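Protein tyrosine phosphatase-like protein (PDB 3S4O) dephosphorylates phosphotyrosine in proteins and may act as a virulence factor that supports intracellular survival of the parasite in host macrophages. Local coordinates at residues V52-P57 against I112-V117. Numbering follows the deposited sequence. Where two conformers were deposited one is given.
Sequences VRVCGP and IGVHCV. With THJ (thiosulfate), chain C.
V52 and V114, then R53 and H115, pair in parallel register at the ends of two neighbouring strands, a worked example of how a protein tyrosine phosphatase carries its catalytic cysteine on the tip of a central strand. Three backbone hydrogen bonds form the ladder: V52 N to G113 O (2.8 Å), H115 N to V52 O (3.0 Å) and V54 N to H115 O (3.1 Å).

On the face carrying V52 and V114 the two valines only graze, V52 CB lying 4.3 Å from V114 CG1. Past the strand end, V54 CG2 comes within 3.7 Å of C116 CB.

On the other face, the H115 imidazole leans across to R53. With CG between the backbone N and the carbonyl carbon (chi1 75°), its CE1 meets R53 CB at 3.4 Å, while R53 CA lies over one ring face near the rim. The hydrogen bond from NE2 to Y59 OH, with the weak one from ND1 to C116 O, would limit the rotation of the ring. The R53 chain leads away, NE hydrogen-bonded to S73 OG and NH1 to Y59 O, its guanidinium also in cation-pi contact with Y59.

C116, the predicted phosphocysteine, follows H115 in the HCxxGxxR signature of the phosphate-binding P-loop; V117 N makes a weak bond to the bound thiosulfate, also held by R122 and A118. C55 and C116 can form a disulfide, but in one C55 conformer SG stands 4.5 Å from C116 SG, too far for that bond.

Strand 111-115 lies between strands 21-28 and 48-53. V52 and V114 pack on W90 of helix 84-103, while V54 and C116 touch R122 at the start of helix 122-133.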
# COMPACT_ATOMS: atom_id res chain seq x y z
N VAL A 52 4.55 -4.73 1.01
CA VAL A 52 3.44 -5.68 0.90
C VAL A 52 3.37 -6.20 -0.53
O VAL A 52 3.22 -5.43 -1.49
CB VAL A 52 2.09 -5.03 1.29
CG1 VAL A 52 0.93 -6.04 1.19
CG2 VAL A 52 2.18 -4.46 2.70
N ARG A 53 3.53 -7.50 -0.68
CA ARG A 53 3.32 -8.09 -2.00
C ARG A 53 2.02 -8.86 -2.02
O ARG A 53 1.79 -9.75 -1.20
CB ARG A 53 4.50 -8.93 -2.49
CG ARG A 53 4.91 -10.05 -1.60
CD ARG A 53 6.31 -10.52 -2.01
NE ARG A 53 6.63 -11.79 -1.37
CZ ARG A 53 7.59 -12.63 -1.78
NH1 ARG A 53 8.34 -12.34 -2.84
NH2 ARG A 53 7.78 -13.76 -1.11
N VAL A 54 1.17 -8.49 -2.97
CA VAL A 54 -0.16 -9.07 -3.07
C VAL A 54 -0.27 -10.04 -4.26
O VAL A 54 -1.37 -10.49 -4.57
CB VAL A 54 -1.26 -7.97 -3.13
CG1 VAL A 54 -1.33 -7.22 -1.80
CG2 VAL A 54 -1.00 -6.99 -4.25
N CYS A 55 0.88 -10.39 -4.86
CA CYS A 55 0.95 -11.29 -6.02
C CYS A 55 1.64 -12.57 -5.59
O CYS A 55 2.13 -12.66 -4.46
CB CYS A 55 1.79 -10.68 -7.15
SG CYS A 55 3.52 -10.27 -6.66
N GLY A 56 1.72 -13.55 -6.48
CA GLY A 56 2.43 -14.79 -6.18
C GLY A 56 3.93 -14.51 -6.23
O GLY A 56 4.39 -13.80 -7.15
N PRO A 57 4.71 -15.02 -5.26
CA PRO A 57 6.14 -14.70 -5.18
C PRO A 57 6.84 -14.83 -6.53
O PRO A 57 6.63 -15.81 -7.24
CB PRO A 57 6.70 -15.75 -4.20
CG PRO A 57 5.53 -16.57 -3.75
CD PRO A 57 4.44 -16.37 -4.74
N ILE A 112 4.93 3.08 3.11
CA ILE A 112 4.54 1.69 3.00
C ILE A 112 4.40 1.38 1.54
O ILE A 112 3.64 2.03 0.83
CB ILE A 112 3.23 1.42 3.77
CG1 ILE A 112 3.48 1.59 5.28
CG2 ILE A 112 2.67 0.01 3.44
CD1 ILE A 112 2.28 2.08 6.02
N GLY A 113 5.16 0.40 1.08
CA GLY A 113 5.15 0.00 -0.33
C GLY A 113 4.23 -1.16 -0.59
O GLY A 113 4.05 -2.03 0.26
N VAL A 114 3.63 -1.16 -1.78
CA VAL A 114 2.75 -2.22 -2.22
C VAL A 114 2.97 -2.53 -3.70
O VAL A 114 2.90 -1.64 -4.54
CB VAL A 114 1.25 -1.88 -2.00
CG1 VAL A 114 0.40 -3.13 -2.19
CG2 VAL A 114 1.01 -1.31 -0.61
N HIS A 115 3.24 -3.79 -4.02
CA HIS A 115 3.38 -4.20 -5.41
C HIS A 115 2.64 -5.49 -5.74
O HIS A 115 2.37 -6.31 -4.88
CB HIS A 115 4.86 -4.31 -5.83
CG HIS A 115 5.58 -5.51 -5.30
ND1 HIS A 115 5.41 -6.77 -5.84
CD2 HIS A 115 6.49 -5.64 -4.31
CE1 HIS A 115 6.16 -7.63 -5.18
NE2 HIS A 115 6.83 -6.97 -4.25
N CYS A 116 2.30 -5.63 -7.01
CA CYS A 116 1.87 -6.91 -7.55
C CYS A 116 2.66 -7.15 -8.83
O CYS A 116 3.83 -7.53 -8.77
CB CYS A 116 0.35 -6.92 -7.74
SG CYS A 116 -0.48 -8.55 -7.84
N VAL A 117 2.04 -6.95 -9.99
CA VAL A 117 2.75 -6.85 -11.27
C VAL A 117 2.47 -5.50 -11.93
O VAL A 117 3.32 -4.60 -11.88
CB VAL A 117 2.40 -7.99 -12.25
CG1 VAL A 117 3.48 -8.09 -13.33
CG2 VAL A 117 2.24 -9.31 -11.53
S1 THJ C . -2.21 -5.77 -10.33
O1 THJ C . -2.96 -6.88 -9.71
O2 THJ C . -3.13 -4.96 -11.16
O3 THJ C . -1.15 -6.31 -11.21
S2 THJ C . -1.42 -4.66 -8.94